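Local coordinates for protein ORF14 (Streptomyces clavuligerus, PDB 2WPX) that binds acetyl-CoA and probably acts as an acyltransferase, a tandem GNAT protein from the clavulanic acid biosynthesis pathway, at residues R51-P54 against P55-L59; L161-R165 against H166-A170; S255-T258 against G259-A262; I314-N317 against A318-F322. All coordinates share one frame; numbering follows the deposited sequence.

Overall arrangement
The four contacts are local, each at an end of a helix or strand, and they follow one another along the chain in the order 1 to 4. Interactions 1 and 2 lie in the first GNAT family region, with centres about 36 Å apart on opposite sides of the chain's centre; interactions 3 and 4 lie in the second, with centres about 22 Å apart. Interactions 2 and 4, centres about 11 Å apart, touch despite belonging to different regions: His166 CD2 packs 3.2 Å from Leu320 O, and the Phe322 ring lies against Leu161. Strand 149-162 of the first region lies beside strands 323-334 and 301-307 of the C-terminal half, so the two halves share strands here.

Interaction 1: R51-P54 against P55-L59; sequences RFAP and PATAL
Pro54 and Thr57 meet in a local turn at the protein surface, where the chain comes off helix 43-51 and enters strand 57-66. The carbonyl oxygen of Pro54 takes both polar links. Thr57 OG1 donates to Pro54 O over 3.1 Å, arriving from above the carbonyl plane, 53° out of it, and the backbone N of Thr57 adds a weak bond to the same oxygen with an N-H...O angle of only 124°. The threonine side chain is less certainly placed than its backbone, and the exact geometry of the hydroxyl bond with it. As modelled, Thr57 OG1 also lies 3.3 Å from Pro54 CG, the two side chains crossing at about a right angle. Threonine suits the site because its short branch can return to the backbone three residues earlier. Pro55 occupies the first corner of the turn, its ring restricting phi to a value the bend can use, while Ala56 takes a positive phi. The loop's place is consistent with the order strand, two helices, strand at the start of a GNAT module. Beyond it, Leu59 bends back: its CG stands anti to the carbonyl carbon (chi1 -43°), bringing Leu59 CD1 to 3.6 Å from Ala53 CB, a methyl small enough to sit beneath the leucine. Outside the turn, Pro54 packs on Met227 and Pro55 on Gln223 and Phe224 of helix 222-230.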
loop_
_atom_site.group_PDB
_atom_site.type_symbol
_atom_site.label_atom_id
_atom_site.label_comp_id
_atom_site.label_asym_id
_atom_site.label_seq_id
_atom_site.Cartn_x
_atom_site.Cartn_y
_atom_site.Cartn_z
ATOM N N ARG A 51 13.975 -7.859 3.663
ATOM C CA ARG A 51 14.604 -8.152 4.933
ATOM C C ARG A 51 13.627 -8.014 6.113
ATOM O O ARG A 51 13.740 -8.689 7.153
ATOM C CB ARG A 51 15.808 -7.228 5.107
ATOM C CG ARG A 51 16.874 -7.336 3.958
ATOM C CD ARG A 51 18.307 -6.926 4.433
ATOM N NE ARG A 51 18.376 -5.485 4.623
ATOM C CZ ARG A 51 19.152 -4.845 5.499
ATOM N NH1 ARG A 51 19.962 -5.498 6.341
ATOM N NH2 ARG A 51 19.095 -3.524 5.539
ATOM N N PHE A 52 12.651 -7.129 5.907
ATOM C CA PHE A 52 11.772 -6.647 6.964
ATOM C C PHE A 52 10.339 -6.767 6.530
ATOM O O PHE A 52 9.854 -5.947 5.774
ATOM C CB PHE A 52 12.071 -5.196 7.276
ATOM C CG PHE A 52 13.502 -4.935 7.567
ATOM C CD1 PHE A 52 14.293 -4.281 6.659
ATOM C CD2 PHE A 52 14.059 -5.338 8.772
ATOM C CE1 PHE A 52 15.667 -4.026 6.970
ATOM C CE2 PHE A 52 15.378 -5.100 9.066
ATOM C CZ PHE A 52 16.188 -4.439 8.157
ATOM N N ALA A 53 9.677 -7.803 7.020
ATOM C CA ALA A 53 8.357 -8.069 6.596
ATOM C C ALA A 53 7.406 -7.457 7.606
ATOM O O ALA A 53 7.790 -7.107 8.754
ATOM C CB ALA A 53 8.117 -9.600 6.456
ATOM N N PRO A 54 6.145 -7.328 7.185
ATOM C CA PRO A 54 5.113 -6.812 8.074
ATOM C C PRO A 54 4.877 -7.848 9.133
ATOM O O PRO A 54 5.290 -9.038 8.989
ATOM C CB PRO A 54 3.867 -6.668 7.200
ATOM C CG PRO A 54 4.177 -7.413 5.840
ATOM C CD PRO A 54 5.699 -7.605 5.810
ATOM N N PRO A 55 4.245 -7.392 10.210
ATOM C CA PRO A 55 4.001 -8.148 11.369
ATOM C C PRO A 55 3.344 -9.494 11.079
ATOM O O PRO A 55 2.436 -9.607 10.252
ATOM C CB PRO A 55 3.077 -7.221 12.156
ATOM C CG PRO A 55 3.603 -5.850 11.751
ATOM C CD PRO A 55 3.827 -5.982 10.364
ATOM N N ALA A 56 3.821 -10.487 11.820
ATOM C CA ALA A 56 3.270 -11.820 11.769
ATOM C C ALA A 56 3.078 -12.207 10.328
ATOM O O ALA A 56 2.066 -12.751 9.965
ATOM C CB ALA A 56 1.925 -11.871 12.514
ATOM N N THR A 57 4.058 -11.925 9.489
ATOM C CA THR A 57 3.914 -12.442 8.182
ATOM C C THR A 57 5.235 -12.951 7.653
ATOM O O THR A 57 6.294 -12.330 7.896
ATOM C CB THR A 57 3.182 -11.446 7.302
ATOM O OG1 THR A 57 4.105 -10.620 6.618
ATOM C CG2 THR A 57 2.310 -10.580 8.140
ATOM N N ALA A 58 5.175 -14.080 6.946
ATOM C CA ALA A 58 6.360 -14.652 6.305
ATOM C C ALA A 58 6.383 -14.197 4.858
ATOM O O ALA A 58 5.329 -13.952 4.296
ATOM C CB ALA A 58 6.309 -16.170 6.376
ATOM N N LEU A 59 7.561 -14.123 4.250
ATOM C CA LEU A 59 7.714 -13.886 2.800
ATOM C C LEU A 59 8.322 -15.081 2.100
ATOM O O LEU A 59 9.156 -15.786 2.674
ATOM C CB LEU A 59 8.616 -12.708 2.514
ATOM C CG LEU A 59 8.356 -11.512 3.417
ATOM C CD1 LEU A 59 9.483 -10.568 3.285
ATOM C CD2 LEU A 59 7.031 -10.834 2.968
#

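Interaction 2: L161-R165 against H166-A170; sequences LDLDR and HDPLA
Asp162 O is gripped by two successive backbone amides, Arg165 N at 2.7 Å and His166 N at 3.0 Å; the second donor comes in the carbonyl plane with an N-H...O angle of 149°. The Asp162 carboxylate also holds the bend: Asp162 OD1 accepts from Asp164 N at 2.8 Å, on its anti side. The Leu163 CA-H points at His166 O, with 3.4 Å between Leu163 CA and that oxygen, and closes the loop further. Apolar groups then meet across the bend. Leu161 has CG opposite its backbone N (chi1 169°), and from there Leu161 CD2 reaches Pro168 CG tip to tip at 4.0 Å while CD1 lies at the edge of the His166 ring. Pro168, compact and apolar, also rests on Leu286 and Leu289 of helix 280-295. The charged ends turn to other partners: Asp164 forms a salt bridge with Arg300 and Arg165 with Glu323. Asp167 OD2 accepts from Leu169 N at 2.7 Å, from above the carboxylate plane. The Asx turn at Asp162 ends strand 149-162; a second, at Asp167, lies within the type I beta turn from Asp167 to Ala170 that starts the connection to strand 180-185.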
loop_
_atom_site.group_PDB
_atom_site.type_symbol
_atom_site.label_atom_id
_atom_site.label_comp_id
_atom_site.label_asym_id
_atom_site.label_seq_id
_atom_site.Cartn_x
_atom_site.Cartn_y
_atom_site.Cartn_z
ATOM N N LEU A 161 -3.092 13.599 -6.003
ATOM C CA LEU A 161 -3.083 15.033 -5.860
ATOM C C LEU A 161 -1.756 15.551 -6.376
ATOM O O LEU A 161 -0.690 15.127 -5.936
ATOM C CB LEU A 161 -3.234 15.410 -4.405
ATOM C CG LEU A 161 -2.974 16.901 -4.059
ATOM C CD1 LEU A 161 -3.967 17.871 -4.748
ATOM C CD2 LEU A 161 -2.927 17.100 -2.528
ATOM N N ASP A 162 -1.835 16.469 -7.320
ATOM C CA ASP A 162 -0.690 17.094 -7.875
ATOM C C ASP A 162 -0.726 18.559 -7.481
ATOM O O ASP A 162 -1.468 19.368 -8.049
ATOM C CB ASP A 162 -0.770 16.953 -9.375
ATOM C CG ASP A 162 0.331 17.648 -10.099
ATOM O OD1 ASP A 162 1.023 18.547 -9.561
ATOM O OD2 ASP A 162 0.487 17.290 -11.274
ATOM N N LEU A 163 0.116 18.892 -6.522
ATOM C CA LEU A 163 0.211 20.223 -5.997
ATOM C C LEU A 163 0.563 21.298 -7.038
ATOM O O LEU A 163 0.337 22.465 -6.773
ATOM C CB LEU A 163 1.216 20.250 -4.851
ATOM C CG LEU A 163 0.728 19.820 -3.463
ATOM C CD1 LEU A 163 -0.157 18.646 -3.564
ATOM C CD2 LEU A 163 1.978 19.467 -2.648
ATOM N N ASP A 164 1.146 20.924 -8.176
ATOM C CA ASP A 164 1.364 21.895 -9.263
ATOM C C ASP A 164 0.090 22.172 -10.044
ATOM O O ASP A 164 0.041 23.069 -10.871
ATOM C CB ASP A 164 2.389 21.406 -10.294
ATOM C CG ASP A 164 3.814 21.514 -9.813
ATOM O OD1 ASP A 164 4.650 20.740 -10.356
ATOM O OD2 ASP A 164 4.091 22.320 -8.892
ATOM N N ARG A 165 -0.926 21.357 -9.831
ATOM C CA ARG A 165 -2.206 21.578 -10.496
ATOM C C ARG A 165 -3.184 22.227 -9.515
ATOM O O ARG A 165 -3.999 23.029 -9.897
ATOM C CB ARG A 165 -2.761 20.255 -10.991
ATOM C CG ARG A 165 -4.008 20.369 -11.790
ATOM C CD ARG A 165 -5.015 19.323 -11.338
ATOM N NE ARG A 165 -4.847 18.010 -11.971
ATOM C CZ ARG A 165 -5.435 17.656 -13.119
ATOM N NH1 ARG A 165 -6.201 18.519 -13.784
ATOM N NH2 ARG A 165 -5.247 16.437 -13.621
ATOM N N HIS A 166 -3.112 21.874 -8.240
ATOM C CA HIS A 166 -4.096 22.410 -7.299
ATOM C C HIS A 166 -3.451 22.528 -5.933
ATOM O O HIS A 166 -2.888 21.583 -5.446
ATOM C CB HIS A 166 -5.345 21.530 -7.205
ATOM C CG HIS A 166 -6.260 21.924 -6.075
ATOM N ND1 HIS A 166 -6.894 23.152 -6.022
ATOM C CD2 HIS A 166 -6.602 21.281 -4.930
ATOM C CE1 HIS A 166 -7.602 23.237 -4.911
ATOM N NE2 HIS A 166 -7.439 22.113 -4.230
ATOM N N ASP A 167 -3.498 23.697 -5.326
ATOM C CA ASP A 167 -2.897 23.831 -3.990
ATOM C C ASP A 167 -3.922 23.782 -2.852
ATOM O O ASP A 167 -4.582 24.756 -2.596
ATOM C CB ASP A 167 -2.071 25.121 -3.929
ATOM C CG ASP A 167 -1.521 25.387 -2.543
ATOM O OD1 ASP A 167 -1.109 26.550 -2.364
ATOM O OD2 ASP A 167 -1.542 24.489 -1.641
ATOM N N PRO A 168 -4.071 22.640 -2.165
ATOM C CA PRO A 168 -5.147 22.665 -1.169
ATOM C C PRO A 168 -4.854 23.605 -0.003
ATOM O O PRO A 168 -5.720 23.870 0.842
ATOM C CB PRO A 168 -5.208 21.226 -0.671
ATOM C CG PRO A 168 -3.877 20.672 -0.942
ATOM C CD PRO A 168 -3.298 21.397 -2.128
ATOM N N LEU A 169 -3.636 24.101 0.085
ATOM C CA LEU A 169 -3.348 24.887 1.260
ATOM C C LEU A 169 -3.330 26.379 0.862
ATOM O O LEU A 169 -2.886 27.215 1.605
ATOM C CB LEU A 169 -2.048 24.398 1.916
ATOM C CG LEU A 169 -2.079 23.124 2.782
ATOM C CD1 LEU A 169 -0.674 22.475 2.834
ATOM C CD2 LEU A 169 -2.474 23.520 4.184
ATOM N N ALA A 170 -3.840 26.700 -0.327
ATOM C CA ALA A 170 -3.827 28.121 -0.744
ATOM C C ALA A 170 -4.614 29.020 0.233
ATOM O O ALA A 170 -4.261 30.159 0.363
ATOM C CB ALA A 170 -4.346 28.324 -2.199
#

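Interaction 3: S255-T258 against G259-A262; sequences SKTT and GNPA
Lys256 NZ supplies charge-assisted hydrogen bonds to backbone carbonyls that draw this loop together. Two are sound: Lys256 NZ donates to Asn260 O at 3.0 Å, from above that carbonyl's plane. Lys256 NZ also donates to Thr257 O, at 2.9 Å. A weak third links Lys256 NZ to Gly259 O at 3.2 Å. The partial negative charges of these carbonyls probably help to stabilise the largely buried cation, whose side chain also touches Glu296. The lysine side chain, bent at chi2 (91°) and chi4 (54°), turns its end into the loop, among the carbonyls, and Lys256 CE passes 3.5 Å from Asn260 O. Asparagine suits position 260, where phi is positive, a conformation this residue tolerates well.

The neutral hydroxyl bond comes from Thr257. Thr257 OG1 occupies the crowded position between the backbone N and the carbonyl carbon and gives a 2.8 Å bond to Gly259 O, tilted 32° from the carbonyl plane. Gly259 O thereby receives both the hydroxyl and the weaker ammonium bond. Thr258 instead binds Gly232 O through its OG1.

Packing adds Thr257 on Asp45 and Thr258 on Val44, both of helix 43-51. The whole forms the loop of a beta hairpin, linking the adjacent antiparallel strands 247-256 and 263-271 of the second GNAT module.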
loop_
_atom_site.group_PDB
_atom_site.type_symbol
_atom_site.label_atom_id
_atom_site.label_comp_id
_atom_site.label_asym_id
_atom_site.label_seq_id
_atom_site.Cartn_x
_atom_site.Cartn_y
_atom_site.Cartn_z
ATOM N N SER A 255 3.504 8.888 4.545
ATOM C CA SER A 255 4.650 8.032 4.545
ATOM C C SER A 255 5.503 8.551 3.388
ATOM O O SER A 255 4.985 8.933 2.342
ATOM C CB SER A 255 4.131 6.594 4.296
ATOM O OG SER A 255 5.173 5.691 4.138
ATOM N N LYS A 256 6.810 8.605 3.560
ATOM C CA LYS A 256 7.682 9.171 2.508
ATOM C C LYS A 256 8.878 8.239 2.386
ATOM O O LYS A 256 9.498 7.948 3.389
ATOM C CB LYS A 256 8.176 10.545 2.946
ATOM C CG LYS A 256 9.321 11.110 2.129
ATOM C CD LYS A 256 8.701 11.948 0.976
ATOM C CE LYS A 256 9.579 11.965 -0.309
ATOM N NZ LYS A 256 9.908 10.558 -0.791
ATOM N N THR A 257 9.182 7.763 1.173
ATOM C CA THR A 257 10.379 6.915 0.909
ATOM C C THR A 257 11.703 7.723 0.862
ATOM O O THR A 257 11.712 8.959 0.731
ATOM C CB THR A 257 10.227 6.015 -0.344
ATOM O OG1 THR A 257 9.958 6.831 -1.479
ATOM C CG2 THR A 257 9.087 5.031 -0.240
ATOM N N THR A 258 12.824 7.032 1.047
ATOM C CA THR A 258 14.107 7.666 0.872
ATOM C C THR A 258 14.188 8.253 -0.541
ATOM O O THR A 258 14.525 9.404 -0.723
ATOM C CB THR A 258 15.293 6.695 1.155
ATOM O OG1 THR A 258 15.314 6.350 2.534
ATOM C CG2 THR A 258 16.657 7.360 0.842
ATOM N N GLY A 259 13.860 7.461 -1.538
ATOM C CA GLY A 259 13.936 7.898 -2.939
ATOM C C GLY A 259 12.704 8.712 -3.338
ATOM O O GLY A 259 11.675 8.703 -2.630
ATOM N N ASN A 260 12.804 9.386 -4.493
ATOM C CA ASN A 260 11.669 10.073 -5.100
ATOM C C ASN A 260 11.221 11.257 -4.267
ATOM O O ASN A 260 10.146 11.208 -3.693
ATOM C CB ASN A 260 10.474 9.097 -5.231
ATOM C CG ASN A 260 10.812 7.888 -6.057
ATOM O OD1 ASN A 260 10.394 6.768 -5.748
ATOM N ND2 ASN A 260 11.570 8.103 -7.141
ATOM N N PRO A 261 12.034 12.321 -4.204
ATOM C CA PRO A 261 11.723 13.493 -3.375
ATOM C C PRO A 261 10.377 14.143 -3.679
ATOM O O PRO A 261 9.852 14.891 -2.848
ATOM C CB PRO A 261 12.842 14.491 -3.727
ATOM C CG PRO A 261 13.995 13.605 -4.326
ATOM C CD PRO A 261 13.304 12.452 -4.971
ATOM N N ALA A 262 9.871 13.950 -4.883
ATOM C CA ALA A 262 8.610 14.533 -5.310
ATOM C C ALA A 262 7.371 13.690 -4.988
ATOM O O ALA A 262 6.265 14.102 -5.284
ATOM C CB ALA A 262 8.662 14.811 -6.874
#

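Interaction 4: I314-N317 against A318-F322; sequences IAVN and AALGF
Ile314 O and Ala315 O receive Ala318 N and Ala319 N, the regular backbone bonds of the last turn of helix 311-319, at 2.9 Å and 3.2 Å respectively. The pattern then changes. Gly321 leaves helical geometry with phi at 102°, and two bonds run back into the turn: Phe322 N to Asn317 O at 3.1 Å, and Gly321 N to Ala318 O at 2.8 Å. This nested pair with a positive phi is a Schellman motif, which uses carbonyls left over at the helix C-terminus. Glycine suits the turning point because a side chain at this positive phi would collide with the Leu320 carbonyl oxygen.

Phe322 comes back against Asn317, the pair of positions that in many Schellman motifs makes a hydrophobic contact; here it is CB against CB, with the carbonyl at the ring edge. Phe322 CG lies opposite the carbonyl carbon (chi1 -84°), which sets the ring with Asn317 O in its plane, 3.5 Å from Phe322 CD1. Asn317 CB and Phe322 CB are 3.9 Å apart, and the amide and ring planes stand 57° to each other. Farther round the turn Val316 and Leu320 run alongside each other, with Val316 CG1 4.2 Å from Leu320 CD1.

The buried amide of Asn317 has weak hydrogen bonds to Asn306 and Gln266. Val316 and Leu320 pack on Lys285 of helix 280-295, while Phe322 presses on Val302 and Thr304 of strand 301-307 and on Gln159 of strand 149-162.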
loop_
_atom_site.group_PDB
_atom_site.type_symbol
_atom_site.label_atom_id
_atom_site.label_comp_id
_atom_site.label_asym_id
_atom_site.label_seq_id
_atom_site.Cartn_x
_atom_site.Cartn_y
_atom_site.Cartn_z
ATOM N N ILE A 314 -13.795 9.915 0.827
ATOM C CA ILE A 314 -13.712 10.306 -0.594
ATOM C C ILE A 314 -14.143 11.792 -0.781
ATOM O O ILE A 314 -13.507 12.590 -1.486
ATOM C CB ILE A 314 -14.567 9.384 -1.454
ATOM C CG1 ILE A 314 -13.867 7.999 -1.571
ATOM C CG2 ILE A 314 -14.753 10.000 -2.803
ATOM C CD1 ILE A 314 -14.671 6.924 -2.364
ATOM N N ALA A 315 -15.240 12.165 -0.141
ATOM C CA ALA A 315 -15.701 13.555 -0.192
ATOM C C ALA A 315 -14.636 14.492 0.372
ATOM O O ALA A 315 -14.342 15.538 -0.185
ATOM C CB ALA A 315 -16.988 13.677 0.553
ATOM N N VAL A 316 -13.985 14.092 1.447
ATOM C CA VAL A 316 -12.868 14.894 1.926
ATOM C C VAL A 316 -11.671 14.981 0.991
ATOM O O VAL A 316 -11.090 16.063 0.829
ATOM C CB VAL A 316 -12.420 14.449 3.288
ATOM C CG1 VAL A 316 -11.184 15.240 3.703
ATOM C CG2 VAL A 316 -13.571 14.731 4.283
ATOM N N ASN A 317 -11.296 13.872 0.373
ATOM C CA ASN A 317 -10.107 13.837 -0.460
ATOM C C ASN A 317 -10.317 14.695 -1.706
ATOM O O ASN A 317 -9.452 15.508 -2.036
ATOM C CB ASN A 317 -9.703 12.377 -0.816
ATOM C CG ASN A 317 -8.961 11.702 0.305
ATOM O OD1 ASN A 317 -8.278 12.378 1.081
ATOM N ND2 ASN A 317 -9.126 10.374 0.443
ATOM N N ALA A 318 -11.501 14.555 -2.320
ATOM C CA ALA A 318 -11.907 15.323 -3.497
ATOM C C ALA A 318 -11.890 16.818 -3.261
ATOM O O ALA A 318 -11.294 17.570 -4.063
ATOM C CB ALA A 318 -13.323 14.875 -4.013
ATOM N N ALA A 319 -12.519 17.267 -2.172
ATOM C CA ALA A 319 -12.469 18.721 -1.796
ATOM C C ALA A 319 -11.039 19.180 -1.786
ATOM O O ALA A 319 -10.767 20.343 -1.970
ATOM C CB ALA A 319 -13.063 18.972 -0.382
ATOM N N LEU A 320 -10.115 18.277 -1.517
ATOM C CA LEU A 320 -8.736 18.718 -1.319
ATOM C C LEU A 320 -7.945 18.692 -2.639
ATOM O O LEU A 320 -6.760 18.988 -2.645
ATOM C CB LEU A 320 -8.024 17.814 -0.305
ATOM C CG LEU A 320 -8.021 18.227 1.178
ATOM C CD1 LEU A 320 -9.443 18.423 1.609
ATOM C CD2 LEU A 320 -7.341 17.191 2.036
ATOM N N GLY A 321 -8.586 18.294 -3.749
ATOM C CA GLY A 321 -7.881 18.235 -5.028
ATOM C C GLY A 321 -7.470 16.811 -5.445
ATOM O O GLY A 321 -6.917 16.616 -6.542
ATOM N N PHE A 322 -7.714 15.818 -4.587
ATOM C CA PHE A 322 -7.393 14.457 -4.974
ATOM C C PHE A 322 -8.292 14.037 -6.177
ATOM O O PHE A 322 -9.479 14.313 -6.171
ATOM C CB PHE A 322 -7.512 13.463 -3.805
ATOM C CG PHE A 322 -6.286 13.385 -2.919
ATOM C CD1 PHE A 322 -6.201 14.141 -1.744
ATOM C CD2 PHE A 322 -5.235 12.543 -3.242
ATOM C CE1 PHE A 322 -5.120 14.049 -0.917
ATOM C CE2 PHE A 322 -4.116 12.428 -2.424
ATOM C CZ PHE A 322 -4.036 13.190 -1.268
#